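Local coordinates for nicotinate phosphoribosyltransferase (Saccharomyces cerevisiae, PDB 1VLP), which catalyses the ATP-dependent synthesis of nicotinate ribonucleotide from nicotinic acid and phosphoribosyl diphosphate, the first step of NAD biosynthesis from nicotinic acid, at residues V44-T49 against G135-T140; D25-T30 against Y143-L148. One frame throughout, in Å; residues are numbered along the deposited sequence. Where two conformers were deposited one is given.

Contact 1: V44-T49 against G135-T140; sequences VTYKYT and GSWKDT
Val-44 is joined to Gly-135 as an antiparallel hydrogen-bonded pair: Val-44 N donates to Gly-135 O at 2.8 Å and Gly-135 N to Val-44 O at 3.1 Å. At Gly-135 the chain leaves the sheet and turns into the short helix 137-140. The side chain of Val-44 forks between two residues of that helix. From CB, a chi1 of -63° sets CG1 anti to the carbonyl carbon and over the face of the indole, where it makes a CH-pi contact, 3.8 Å from the centroid of the five-membered ring of Trp-137 and 19° off its normal. CG2 lies against OG1 of Thr-140, which donates to Ser-136 O from above the carbonyl plane, on the face opposite to the one used by Asp-139 N. The hydroxyl of Tyr-46 comes to the edge of the indole, in its plane, and receives a weak, bent bond from Trp-137 NE1 (3.0 Å, 132°); its stronger partner is Glu-245. Thr-140 OG1 meets the edge of the Tyr-46 ring at CE1, 3.5 Å away. Within the N-terminal domain of the NAPRTase family, strand 43-50 runs between strands 126-134 and 388-395, while Met-31 and Val-35 of helix 26-38 pack on Trp-137.

Contact 2: D25-T30 against Y143-L148; sequences DMYKIT and YEIPLL
Ile-145 packs its CG1-CD1 arm against Lys-28 and Tyr-27 and gives up more area to the contact than any other residue. Its CG1 lies 3.4 Å from Lys-28 CG, tighter than a usual carbon-carbon contact, and its CD1 is 4.0 Å from Tyr-27 CZ, approaching the ring obliquely. Lys-28 rises from its helix with CG beside the backbone N, then bends at chi2 and again at chi3, which carries the chain past Ile-145 and brings NZ to Glu-144. The resulting salt bridge, Lys-28 NZ to Glu-144 OE1 at 3.0 Å, uses the anti lone pair of the oxygen; NZ also pairs with Glu-245 and donates to Ile-141 O. Helices 26-38 and 144-159 meet here through their N-terminal turns, their local axes 11.1 Å apart and 146° from parallel, inside the N-terminal domain of the NAPRTase family; Tyr-27 probably binds nicotinate. Glu-144, with CG anti to its own N and an extended chain, reaches across to helix 26-38 and lets OE1 accept a second bond, from Tyr-27 OH at 2.8 Å. That hydroxyl arrives from above the carboxylate plane, 45° out of it, with ring and carboxylate turned 68° against each other. Two donors thus grip one oxygen and tie the end of the tyrosine to the lysine. Next to Ile-145, Asp-25 turns OD1 to Ser-226, close to Phe-189 of the probable nicotinate site.

Overall arrangement
Both contacts are buried, but contact 2 lies about 7 Å from the centre of the chain and contact 1 about 15 Å (measured from the contact centres). They use consecutive elements: helix 26-38 leads to strand 43-50, and helix 137-140 to helix 144-159, so contact 1 is nested within the loop that contact 2 closes, their centres 12 Å apart. Where strand 126-134 leaves the antiparallel sheet, contact 1 combines a backbone pair with apolar and aromatic packing and one weak indole-hydroxyl bond; between helices, contact 2 relies on side chains alone and on a charged network that includes a probable nicotinate-binding tyrosine. Glu-245 joins the two, bonding to Tyr-46 in one and Lys-28 in the other.

Contact 1: V44-T49 against G135-T140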
loop_
_atom_site.group_PDB
_atom_site.type_symbol
_atom_site.label_atom_id
_atom_site.label_comp_id
_atom_site.label_asym_id
_atom_site.label_seq_id
_atom_site.Cartn_x
_atom_site.Cartn_y
_atom_site.Cartn_z
ATOM N N VAL A 44 14.105 -0.160 -12.868
ATOM C CA VAL A 44 14.030 -0.643 -11.504
ATOM C C VAL A 44 13.865 -2.158 -11.475
ATOM O O VAL A 44 13.494 -2.804 -12.493
ATOM C CB VAL A 44 12.805 -0.017 -10.751
ATOM C CG1 VAL A 44 12.929 1.521 -10.635
ATOM C CG2 VAL A 44 11.462 -0.446 -11.451
ATOM N N THR A 45 14.135 -2.713 -10.288
ATOM C CA THR A 45 13.813 -4.114 -10.024
ATOM C C THR A 45 13.073 -4.162 -8.694
ATOM O O THR A 45 13.538 -3.583 -7.716
ATOM C CB THR A 45 15.077 -4.992 -9.951
ATOM O OG1 THR A 45 15.707 -4.990 -11.235
ATOM C CG2 THR A 45 14.724 -6.407 -9.552
ATOM N N TYR A 46 11.948 -4.880 -8.653
ATOM C CA TYR A 46 11.250 -5.244 -7.391
ATOM C C TYR A 46 11.467 -6.716 -7.107
ATOM O O TYR A 46 11.587 -7.520 -8.068
ATOM C CB TYR A 46 9.723 -5.019 -7.487
ATOM C CG TYR A 46 9.256 -3.593 -7.718
ATOM C CD1 TYR A 46 9.284 -3.035 -9.007
ATOM C CD2 TYR A 46 8.775 -2.807 -6.674
ATOM C CE1 TYR A 46 8.855 -1.737 -9.240
ATOM C CE2 TYR A 46 8.345 -1.503 -6.903
ATOM C CZ TYR A 46 8.407 -0.987 -8.209
ATOM O OH TYR A 46 7.968 0.270 -8.493
ATOM N N LYS A 47 11.446 -7.098 -5.825
ATOM C CA LYS A 47 11.647 -8.476 -5.442
ATOM C C LYS A 47 10.612 -8.908 -4.443
ATOM O O LYS A 47 10.316 -8.216 -3.516
ATOM C CB LYS A 47 13.037 -8.689 -4.832
ATOM C CG LYS A 47 13.154 -9.976 -3.978
ATOM C CD LYS A 47 14.541 -10.185 -3.297
ATOM C CE LYS A 47 14.619 -11.568 -2.568
ATOM N NZ LYS A 47 14.091 -11.632 -1.155
ATOM N N TYR A 48 10.111 -10.103 -4.680
ATOM C CA TYR A 48 9.200 -10.815 -3.753
ATOM C C TYR A 48 9.976 -11.405 -2.600
ATOM O O TYR A 48 11.009 -12.000 -2.771
ATOM C CB TYR A 48 8.491 -11.932 -4.516
ATOM C CG TYR A 48 7.781 -13.004 -3.714
ATOM C CD1 TYR A 48 6.467 -12.808 -3.265
ATOM C CD2 TYR A 48 8.427 -14.205 -3.410
ATOM C CE1 TYR A 48 5.814 -13.784 -2.565
ATOM C CE2 TYR A 48 7.764 -15.225 -2.673
ATOM C CZ TYR A 48 6.434 -15.011 -2.313
ATOM O OH TYR A 48 5.776 -16.007 -1.653
ATOM N N THR A 49 9.431 -11.269 -1.405
ATOM C CA THR A 49 9.969 -11.958 -0.258
ATOM C C THR A 49 8.811 -12.510 0.556
ATOM O O THR A 49 7.793 -11.838 0.756
ATOM C CB THR A 49 10.818 -11.016 0.641
ATOM O OG1 THR A 49 11.858 -10.434 -0.139
ATOM C CG2 THR A 49 11.444 -11.827 1.780
ATOM N N GLY A 135 12.366 -3.652 -15.206
ATOM C CA GLY A 135 12.144 -2.852 -16.434
ATOM C C GLY A 135 12.062 -1.389 -16.120
ATOM O O GLY A 135 12.441 -0.972 -15.007
ATOM N N SER A 136 11.549 -0.584 -17.058
ATOM C CA SER A 136 11.339 0.827 -16.786
ATOM C C SER A 136 10.374 0.964 -15.618
ATOM O O SER A 136 9.443 0.213 -15.455
ATOM C CB SER A 136 10.810 1.551 -18.048
ATOM O OG SER A 136 10.903 2.958 -17.959
ATOM N N TRP A 137 10.602 1.977 -14.803
ATOM C CA TRP A 137 9.782 2.199 -13.624
ATOM C C TRP A 137 8.294 2.361 -14.001
ATOM O O TRP A 137 7.470 1.760 -13.354
ATOM C CB TRP A 137 10.348 3.369 -12.829
ATOM C CG TRP A 137 9.945 3.439 -11.363
ATOM C CD1 TRP A 137 9.238 2.524 -10.645
ATOM C CD2 TRP A 137 10.323 4.457 -10.434
ATOM N NE1 TRP A 137 9.126 2.901 -9.364
ATOM C CE2 TRP A 137 9.789 4.084 -9.180
ATOM C CE3 TRP A 137 11.050 5.662 -10.534
ATOM C CZ2 TRP A 137 9.928 4.899 -8.039
ATOM C CZ3 TRP A 137 11.188 6.447 -9.399
ATOM C CH2 TRP A 137 10.644 6.056 -8.167
ATOM N N LYS A 138 7.976 3.082 -15.077
ATOM C CA LYS A 138 6.584 3.235 -15.545
ATOM C C LYS A 138 5.940 1.929 -16.043
ATOM O O LYS A 138 4.721 1.832 -16.069
ATOM C CB LYS A 138 6.460 4.283 -16.647
ATOM C CG LYS A 138 6.990 3.908 -17.972
ATOM C CD LYS A 138 6.996 5.142 -18.885
ATOM C CE LYS A 138 7.479 4.810 -20.266
ATOM N NZ LYS A 138 8.925 4.479 -20.344
ATOM N N ASP A 139 6.760 0.967 -16.440
ATOM C CA ASP A 139 6.309 -0.358 -16.898
ATOM C C ASP A 139 6.146 -1.355 -15.763
ATOM O O ASP A 139 5.556 -2.444 -15.972
ATOM C CB ASP A 139 7.306 -0.986 -17.892
ATOM C CG ASP A 139 7.272 -0.338 -19.255
ATOM O OD1 ASP A 139 6.355 0.435 -19.539
ATOM O OD2 ASP A 139 8.198 -0.600 -20.041
ATOM N N THR A 140 6.723 -1.066 -14.591
ATOM C CA THR A 140 6.799 -2.050 -13.511
ATOM C C THR A 140 6.002 -1.703 -12.251
ATOM O O THR A 140 5.608 -2.622 -11.451
ATOM C CB THR A 140 8.279 -2.338 -13.137
ATOM O OG1 THR A 140 8.900 -1.153 -12.719
ATOM C CG2 THR A 140 9.009 -2.909 -14.348
#

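Contact 2: D25-T30 against Y143-L148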
loop_
_atom_site.group_PDB
_atom_site.type_symbol
_atom_site.label_atom_id
_atom_site.label_comp_id
_atom_site.label_asym_id
_atom_site.label_seq_id
_atom_site.Cartn_x
_atom_site.Cartn_y
_atom_site.Cartn_z
ATOM N N ASP A 25 -4.386 -0.601 -5.227
ATOM C CA ASP A 25 -4.391 0.533 -4.300
ATOM C C ASP A 25 -4.212 1.868 -5.060
ATOM O O ASP A 25 -3.360 1.932 -5.963
ATOM C CB ASP A 25 -3.284 0.386 -3.247
ATOM C CG ASP A 25 -3.472 -0.863 -2.329
ATOM O OD1 ASP A 25 -4.515 -0.979 -1.673
ATOM O OD2 ASP A 25 -2.591 -1.729 -2.312
HETATM N N MSE A 26 -4.980 2.907 -4.708
HETATM C CA MSE A 26 -4.866 4.201 -5.397
HETATM C C MSE A 26 -3.461 4.722 -5.443
HETATM O O MSE A 26 -3.076 5.320 -6.471
HETATM C CB MSE A 26 -5.746 5.269 -4.779
HETATM C CG MSE A 26 -5.462 6.685 -5.332
HETATM SE SE MSE A 26 -6.912 7.806 -4.721
HETATM C CE MSE A 26 -5.918 9.621 -4.923
ATOM N N TYR A 27 -2.663 4.472 -4.392
ATOM C CA TYR A 27 -1.273 4.969 -4.407
ATOM C C TYR A 27 -0.479 4.417 -5.583
ATOM O O TYR A 27 0.437 5.093 -6.073
ATOM C CB TYR A 27 -0.531 4.756 -3.085
ATOM C CG TYR A 27 0.057 3.367 -2.887
ATOM C CD1 TYR A 27 1.316 3.040 -3.397
ATOM C CD2 TYR A 27 -0.641 2.393 -2.222
ATOM C CE1 TYR A 27 1.862 1.761 -3.214
ATOM C CE2 TYR A 27 -0.097 1.095 -2.036
ATOM C CZ TYR A 27 1.138 0.797 -2.533
ATOM O OH TYR A 27 1.630 -0.472 -2.325
ATOM N N LYS A 28 -0.858 3.242 -6.103
ATOM C CA LYS A 28 -0.144 2.733 -7.284
ATOM C C LYS A 28 -0.347 3.577 -8.536
ATOM O O LYS A 28 0.587 3.813 -9.294
ATOM C CB LYS A 28 -0.440 1.237 -7.527
ATOM C CG LYS A 28 0.046 0.332 -6.407
ATOM C CD LYS A 28 1.449 -0.310 -6.600
ATOM C CE LYS A 28 2.667 0.586 -6.572
ATOM N NZ LYS A 28 3.899 -0.294 -6.586
ATOM N N ILE A 29 -1.560 4.077 -8.746
ATOM C CA ILE A 29 -1.852 4.945 -9.850
ATOM C C ILE A 29 -1.230 6.310 -9.719
ATOM O O ILE A 29 -0.725 6.855 -10.686
ATOM C CB ILE A 29 -3.406 4.989 -10.079
ATOM C CG1 ILE A 29 -3.916 3.585 -10.466
ATOM C CG2 ILE A 29 -3.836 6.015 -11.139
ATOM C CD1 ILE A 29 -3.311 2.997 -11.760
ATOM N N THR A 30 -1.261 6.893 -8.532
ATOM C CA THR A 30 -0.593 8.209 -8.351
ATOM C C THR A 30 0.931 8.061 -8.512
ATOM O O THR A 30 1.540 8.887 -9.215
ATOM C CB THR A 30 -0.982 8.893 -7.041
ATOM O OG1 THR A 30 -0.755 8.019 -5.936
ATOM C CG2 THR A 30 -2.450 9.291 -7.081
ATOM N N TYR A 143 2.700 -3.608 -10.826
ATOM C CA TYR A 143 2.610 -5.069 -10.486
ATOM C C TYR A 143 2.468 -5.417 -9.026
ATOM O O TYR A 143 1.820 -6.421 -8.718
ATOM C CB TYR A 143 3.822 -5.806 -11.018
ATOM C CG TYR A 143 3.816 -6.000 -12.497
ATOM C CD1 TYR A 143 3.012 -6.971 -13.084
ATOM C CD2 TYR A 143 4.640 -5.227 -13.338
ATOM C CE1 TYR A 143 3.052 -7.197 -14.441
ATOM C CE2 TYR A 143 4.664 -5.434 -14.694
ATOM C CZ TYR A 143 3.866 -6.417 -15.246
ATOM O OH TYR A 143 3.888 -6.635 -16.607
ATOM N N GLU A 144 3.085 -4.626 -8.137
ATOM C CA GLU A 144 3.144 -4.982 -6.701
ATOM C C GLU A 144 1.788 -5.527 -6.162
ATOM O O GLU A 144 1.697 -6.675 -5.671
ATOM C CB GLU A 144 3.597 -3.781 -5.872
ATOM C CG GLU A 144 3.734 -4.068 -4.383
ATOM C CD GLU A 144 3.674 -2.822 -3.483
ATOM O OE1 GLU A 144 3.523 -1.654 -3.958
ATOM O OE2 GLU A 144 3.817 -3.018 -2.262
ATOM N N ILE A 145 0.735 -4.738 -6.266
ATOM C CA ILE A 145 -0.526 -5.080 -5.606
ATOM C C ILE A 145 -1.194 -6.290 -6.198
ATOM O O ILE A 145 -1.473 -7.234 -5.451
ATOM C CB ILE A 145 -1.508 -3.900 -5.624
ATOM C CG1 ILE A 145 -0.772 -2.687 -5.106
ATOM C CG2 ILE A 145 -2.786 -4.172 -4.792
ATOM C CD1 ILE A 145 -0.377 -2.713 -3.868
ATOM N N PRO A 146 -1.477 -6.282 -7.516
ATOM C CA PRO A 146 -2.128 -7.480 -8.072
ATOM C C PRO A 146 -1.296 -8.740 -7.871
ATOM O O PRO A 146 -1.844 -9.802 -7.639
ATOM C CB PRO A 146 -2.367 -7.132 -9.550
ATOM C CG PRO A 146 -1.483 -5.936 -9.821
ATOM C CD PRO A 146 -1.289 -5.226 -8.535
ATOM N N LEU A 147 0.033 -8.673 -7.966
ATOM C CA LEU A 147 0.816 -9.895 -7.749
ATOM C C LEU A 147 0.633 -10.412 -6.324
ATOM O O LEU A 147 0.445 -11.601 -6.109
ATOM C CB LEU A 147 2.290 -9.651 -8.030
ATOM C CG LEU A 147 2.628 -9.428 -9.490
ATOM C CD1 LEU A 147 4.127 -9.341 -9.659
ATOM C CD2 LEU A 147 2.051 -10.489 -10.427
ATOM N N LEU A 148 0.793 -9.533 -5.323
ATOM C CA LEU A 148 0.525 -9.913 -3.926
ATOM C C LEU A 148 -0.861 -10.485 -3.713
ATOM O O LEU A 148 -0.990 -11.541 -3.069
ATOM C CB LEU A 148 0.788 -8.753 -3.005
ATOM C CG LEU A 148 2.252 -8.367 -2.842
ATOM C CD1 LEU A 148 2.305 -7.021 -2.075
ATOM C CD2 LEU A 148 3.045 -9.489 -2.169
#